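Local atomic coordinates of DegQ (Legionella fallonii, PDB entry 3PV2), a protein that probably acts as a serine protease and chaperone of the HtrA family, with a trypsin-like domain and two PDZ domains, and assembles into large self-compartmentizing 12-mers. Residues B[370-375]-B[386-391]; B[410-415]-B[436-441]. All coordinates share one frame; numbering follows the deposited sequence.

Overall arrangement
Both contacts lie in the PDZ domain at the C-terminal end of the chain, beyond the trypsin-like domain, the first PDZ domain and helix 353-362. Contact 1 comes first along the chain: strand 370-378 turns back into strand 384-393, and residues 370-375 meet 386-391 as a beta hairpin. The chain then passes through helix 398-402 to strand 409-413. Contact 2 closes a longer loop, which carries strand 416-417 and helix 421-428, by pairing 410-415 with 436-441. The two contacts follow one another in series, their centres about 11 Å apart. Strands 384-393 and 409-413 are neighbours, so the two pairings continue a single antiparallel sheet.

Contact 1: residues B[370-375]-B[386-391]; sequences LALRAF and IGVQVV
Q389 OE1 accepts the side-chain bond from R373 NE at 2.6 Å, almost straight (171°) and within the guanidinium plane, in a beta hairpin of the second PDZ domain. The two side chains run side by side in the same direction, and R373 NE sits 25° out of the plane of the Q389 amide. A chi1 of 67° sets R373 CG between its backbone N and C, from where it rests on V391 CG2 and the chain, bent at chi3, carries NE to OE1. The other end of the amide leans obliquely on the F375 ring, Q389 NE2 lying 3.6 Å from CE1.

Beneath these groups R373 and Q389 form a hydrogen-bonded antiparallel pair, with R373 N to Q389 O at 3.0 Å and Q389 N to R373 O at 2.8 Å. V391 N extends the pairing to A371 O. The opposite face is apolar: L372 packs on V388 and V390 and reaches V421 and L424 of helix 421-428. Along the other edge of strand 370-378, away from 386-391, the L372 backbone hydrogen-bonds to a second subunit, whose Q377 packs on A371. At the far end G387 N donates to F375 O at 3.0 Å.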
loop_
_atom_site.group_PDB
_atom_site.type_symbol
_atom_site.label_atom_id
_atom_site.label_comp_id
_atom_site.label_asym_id
_atom_site.label_seq_id
_atom_site.Cartn_x
_atom_site.Cartn_y
_atom_site.Cartn_z
ATOM N N LEU B 370 -3.792 50.815 -6.718
ATOM C CA LEU B 370 -4.386 50.222 -7.916
ATOM C C LEU B 370 -3.483 50.438 -9.137
ATOM O O LEU B 370 -3.005 51.580 -9.361
ATOM C CB LEU B 370 -5.758 50.829 -8.192
ATOM C CG LEU B 370 -6.807 50.710 -7.006
ATOM C CD1 LEU B 370 -8.098 51.418 -7.466
ATOM C CD2 LEU B 370 -7.048 49.228 -6.527
ATOM N N ALA B 371 -3.258 49.362 -9.897
ATOM C CA ALA B 371 -2.564 49.422 -11.160
ATOM C C ALA B 371 -3.655 49.531 -12.202
ATOM O O ALA B 371 -4.608 48.745 -12.223
ATOM C CB ALA B 371 -1.683 48.114 -11.365
ATOM N N LEU B 372 -3.578 50.555 -13.010
ATOM C CA LEU B 372 -4.714 50.998 -13.819
ATOM C C LEU B 372 -4.227 51.231 -15.255
ATOM O O LEU B 372 -3.168 51.811 -15.434
ATOM C CB LEU B 372 -5.223 52.353 -13.281
ATOM C CG LEU B 372 -5.754 52.386 -11.849
ATOM C CD1 LEU B 372 -6.082 53.810 -11.404
ATOM C CD2 LEU B 372 -6.912 51.518 -11.710
ATOM N N ARG B 373 -4.984 50.828 -16.249
ATOM C CA ARG B 373 -4.652 51.159 -17.621
ATOM C C ARG B 373 -5.908 51.437 -18.387
ATOM O O ARG B 373 -6.961 50.913 -18.059
ATOM C CB ARG B 373 -3.856 50.038 -18.297
ATOM C CG ARG B 373 -4.654 48.765 -18.513
ATOM C CD ARG B 373 -4.084 47.854 -19.634
ATOM N NE ARG B 373 -5.177 47.133 -20.307
ATOM C CZ ARG B 373 -5.417 47.148 -21.620
ATOM N NH1 ARG B 373 -4.630 47.821 -22.451
ATOM N NH2 ARG B 373 -6.431 46.465 -22.114
ATOM N N ALA B 374 -5.802 52.282 -19.391
ATOM C CA ALA B 374 -6.910 52.550 -20.327
ATOM C C ALA B 374 -7.350 51.256 -21.049
ATOM O O ALA B 374 -6.558 50.386 -21.287
ATOM C CB ALA B 374 -6.455 53.583 -21.394
ATOM N N PHE B 375 -8.610 51.190 -21.438
ATOM C CA PHE B 375 -9.220 49.972 -21.942
ATOM C C PHE B 375 -10.341 50.355 -22.880
ATOM O O PHE B 375 -11.228 51.187 -22.550
ATOM C CB PHE B 375 -9.848 49.245 -20.737
ATOM C CG PHE B 375 -10.450 47.902 -21.044
ATOM C CD1 PHE B 375 -9.662 46.774 -21.111
ATOM C CD2 PHE B 375 -11.748 47.783 -21.266
ATOM C CE1 PHE B 375 -10.230 45.519 -21.343
ATOM C CE2 PHE B 375 -12.337 46.541 -21.513
ATOM C CZ PHE B 375 -11.549 45.410 -21.539
ATOM N N ILE B 386 -15.607 50.917 -22.717
ATOM C CA ILE B 386 -14.586 51.940 -22.584
ATOM C C ILE B 386 -14.433 52.294 -21.137
ATOM O O ILE B 386 -15.428 52.523 -20.409
ATOM C CB ILE B 386 -14.965 53.202 -23.327
ATOM C CG1 ILE B 386 -14.995 52.934 -24.823
ATOM C CG2 ILE B 386 -13.895 54.216 -23.165
ATOM C CD1 ILE B 386 -15.837 54.003 -25.666
ATOM N N GLY B 387 -13.205 52.297 -20.642
ATOM C CA GLY B 387 -13.076 52.445 -19.206
ATOM C C GLY B 387 -11.637 52.289 -18.814
ATOM O O GLY B 387 -10.748 52.405 -19.643
ATOM N N VAL B 388 -11.445 52.041 -17.536
ATOM C CA VAL B 388 -10.095 51.864 -16.988
ATOM C C VAL B 388 -10.056 50.505 -16.372
ATOM O O VAL B 388 -10.872 50.198 -15.481
ATOM C CB VAL B 388 -9.775 52.925 -15.922
ATOM C CG1 VAL B 388 -8.499 52.540 -15.118
ATOM C CG2 VAL B 388 -9.550 54.267 -16.610
ATOM N N GLN B 389 -9.145 49.675 -16.834
ATOM C CA GLN B 389 -8.989 48.343 -16.324
ATOM C C GLN B 389 -8.132 48.340 -15.131
ATOM O O GLN B 389 -7.058 48.984 -15.124
ATOM C CB GLN B 389 -8.357 47.468 -17.384
ATOM C CG GLN B 389 -8.040 46.085 -16.988
ATOM C CD GLN B 389 -7.585 45.272 -18.178
ATOM O OE1 GLN B 389 -6.557 45.571 -18.800
ATOM N NE2 GLN B 389 -8.324 44.263 -18.497
ATOM N N VAL B 390 -8.556 47.602 -14.099
ATOM C CA VAL B 390 -7.728 47.479 -12.884
ATOM C C VAL B 390 -6.860 46.229 -13.092
ATOM O O VAL B 390 -7.342 45.105 -13.088
ATOM C CB VAL B 390 -8.558 47.270 -11.642
ATOM C CG1 VAL B 390 -7.636 47.074 -10.418
ATOM C CG2 VAL B 390 -9.599 48.460 -11.445
ATOM N N VAL B 391 -5.575 46.426 -13.309
ATOM C CA VAL B 391 -4.688 45.352 -13.642
ATOM C C VAL B 391 -4.251 44.727 -12.348
ATOM O O VAL B 391 -3.968 43.557 -12.315
ATOM C CB VAL B 391 -3.411 45.998 -14.299
ATOM C CG1 VAL B 391 -2.228 44.946 -14.558
ATOM C CG2 VAL B 391 -3.821 46.676 -15.573
#

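Contact 2: residues B[410-415]-B[436-441]; sequences IISANK and LVQVLR
Q438 lays its extended side chain obliquely over I411 and reaches the hydroxyl of S412, in an antiparallel strand pair of the second PDZ domain, under helix 421-428. With CG anti to the backbone N (chi1 -177°) and the rest of the chain stretched out, the amide arrives beside both residues: CD lies 3.7 Å from I411 CD1, while OE1 accepts a bond from S412 OG at 3.0 Å. The hydroxyl approaches in the amide plane, on a lone pair of OE1. The amide nitrogen donates to the carbonyl of S287 of a third subunit, so both ends of this buried amide have partners and Q438 ties the sheet to the first PDZ domain of that subunit. Farther along the strand, the side chains of I411 and L440 meet at about a right angle.

Backbone bonds run from I411 N to Q438 O and from Q438 N to S412 O. I410 pairs with V439 and, loosely, S412 with Q438; the extra residue I411 faces Q438 together with S412, consistent with a classic beta bulge. Just past the end of strand 410-413, the backbone N of N414 donates to L436 O at 2.8 Å. Its side chain bends back: N414 OD1 accepts L436 N at 3.0 Å with a nearly straight N-H (168°). That oxygen also takes K431 NZ, and ND2 donates to E430, so the side-chain amide is held at both ends and its rotation is probably fixed. K415 CD then rests on L436 CD2.

On the other face I410 CG1 meets V439 CG1 at 4.0 Å. I410 and A413 pack against L424 of helix 421-428. Strand 384-393 flanks 410-413 through the I410-V388 backbone pairing, and strand 444-450 flanks 436-441, where L448 meets V437 and V439.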
loop_
_atom_site.group_PDB
_atom_site.type_symbol
_atom_site.label_atom_id
_atom_site.label_comp_id
_atom_site.label_asym_id
_atom_site.label_seq_id
_atom_site.Cartn_x
_atom_site.Cartn_y
_atom_site.Cartn_z
ATOM N N ILE B 410 -13.422 49.754 -14.647
ATOM C CA ILE B 410 -14.145 50.923 -14.169
ATOM C C ILE B 410 -14.713 51.707 -15.337
ATOM O O ILE B 410 -13.979 52.269 -16.164
ATOM C CB ILE B 410 -13.292 51.814 -13.356
ATOM C CG1 ILE B 410 -12.821 51.050 -12.122
ATOM C CG2 ILE B 410 -14.072 53.064 -12.834
ATOM C CD1 ILE B 410 -11.586 51.777 -11.415
ATOM N N ILE B 411 -16.028 51.651 -15.446
ATOM C CA ILE B 411 -16.703 52.284 -16.581
ATOM C C ILE B 411 -17.419 53.595 -16.266
ATOM O O ILE B 411 -17.736 54.327 -17.186
ATOM C CB ILE B 411 -17.675 51.337 -17.275
ATOM C CG1 ILE B 411 -18.780 50.921 -16.336
ATOM C CG2 ILE B 411 -16.944 50.092 -17.776
ATOM C CD1 ILE B 411 -20.033 50.310 -17.211
ATOM N N SER B 412 -17.557 53.957 -14.984
ATOM C CA SER B 412 -18.042 55.243 -14.598
ATOM C C SER B 412 -17.616 55.486 -13.198
ATOM O O SER B 412 -17.276 54.574 -12.427
ATOM C CB SER B 412 -19.577 55.287 -14.769
ATOM O OG SER B 412 -20.278 54.717 -13.621
ATOM N N ALA B 413 -17.461 56.753 -12.874
ATOM C CA ALA B 413 -17.045 57.133 -11.555
ATOM C C ALA B 413 -17.864 58.398 -11.206
ATOM O O ALA B 413 -17.946 59.328 -12.006
ATOM C CB ALA B 413 -15.533 57.436 -11.472
ATOM N N ASN B 414 -18.440 58.404 -10.016
ATOM C CA ASN B 414 -19.420 59.442 -9.595
ATOM C C ASN B 414 -20.363 59.783 -10.718
ATOM O O ASN B 414 -20.596 60.945 -11.003
ATOM C CB ASN B 414 -18.707 60.687 -9.121
ATOM C CG ASN B 414 -17.834 60.431 -7.841
ATOM O OD1 ASN B 414 -18.068 59.465 -7.111
ATOM N ND2 ASN B 414 -16.828 61.295 -7.599
ATOM N N LYS B 415 -20.881 58.736 -11.361
ATOM C CA LYS B 415 -21.875 58.822 -12.407
ATOM C C LYS B 415 -21.377 59.457 -13.653
ATOM O O LYS B 415 -22.172 59.908 -14.433
ATOM C CB LYS B 415 -23.122 59.633 -11.978
ATOM C CG LYS B 415 -23.595 59.407 -10.611
ATOM C CD LYS B 415 -23.834 57.951 -10.418
ATOM C CE LYS B 415 -25.230 57.499 -10.761
ATOM N NZ LYS B 415 -25.161 56.028 -11.040
ATOM N N LEU B 436 -17.778 56.700 -5.909
ATOM C CA LEU B 436 -18.682 55.707 -6.411
ATOM C C LEU B 436 -18.175 55.196 -7.741
ATOM O O LEU B 436 -17.983 55.976 -8.664
ATOM C CB LEU B 436 -20.068 56.318 -6.581
ATOM C CG LEU B 436 -21.084 55.350 -7.187
ATOM C CD1 LEU B 436 -21.436 54.375 -6.124
ATOM C CD2 LEU B 436 -22.325 56.160 -7.725
ATOM N N VAL B 437 -17.859 53.906 -7.831
ATOM C CA VAL B 437 -17.344 53.342 -9.116
ATOM C C VAL B 437 -18.319 52.273 -9.606
ATOM O O VAL B 437 -19.002 51.578 -8.816
ATOM C CB VAL B 437 -15.970 52.756 -9.009
ATOM C CG1 VAL B 437 -15.060 53.757 -8.351
ATOM C CG2 VAL B 437 -16.000 51.591 -8.084
ATOM N N GLN B 438 -18.584 52.302 -10.894
ATOM C CA GLN B 438 -19.303 51.229 -11.506
ATOM C C GLN B 438 -18.299 50.328 -12.202
ATOM O O GLN B 438 -17.552 50.782 -13.065
ATOM C CB GLN B 438 -20.275 51.776 -12.569
ATOM C CG GLN B 438 -21.103 50.710 -13.205
ATOM C CD GLN B 438 -22.052 51.267 -14.249
ATOM O OE1 GLN B 438 -21.879 52.410 -14.671
ATOM N NE2 GLN B 438 -22.971 50.425 -14.777
ATOM N N VAL B 439 -18.263 49.049 -11.813
ATOM C CA VAL B 439 -17.286 48.111 -12.362
ATOM C C VAL B 439 -17.954 47.048 -13.179
ATOM O O VAL B 439 -19.023 46.554 -12.800
ATOM C CB VAL B 439 -16.383 47.414 -11.289
ATOM C CG1 VAL B 439 -15.345 48.414 -10.563
ATOM C CG2 VAL B 439 -17.136 46.598 -10.284
ATOM N N LEU B 440 -17.347 46.671 -14.309
ATOM C CA LEU B 440 -17.815 45.554 -15.100
ATOM C C LEU B 440 -16.900 44.413 -14.714
ATOM O O LEU B 440 -15.672 44.573 -14.665
ATOM C CB LEU B 440 -17.649 45.865 -16.585
ATOM C CG LEU B 440 -18.854 46.115 -17.497
ATOM C CD1 LEU B 440 -19.927 47.086 -16.927
ATOM C CD2 LEU B 440 -18.451 46.488 -18.903
ATOM N N ARG B 441 -17.491 43.244 -14.475
ATOM C CA ARG B 441 -16.726 42.092 -14.099
ATOM C C ARG B 441 -17.321 40.906 -14.881
ATOM O O ARG B 441 -18.450 40.472 -14.614
ATOM C CB ARG B 441 -16.853 41.843 -12.581
ATOM C CG ARG B 441 -16.256 40.449 -12.162
ATOM C CD ARG B 441 -15.999 40.294 -10.625
ATOM N NE ARG B 441 -15.548 41.559 -9.995
ATOM C CZ ARG B 441 -15.596 41.813 -8.701
ATOM N NH1 ARG B 441 -16.129 40.917 -7.874
ATOM N NH2 ARG B 441 -15.153 42.991 -8.237
#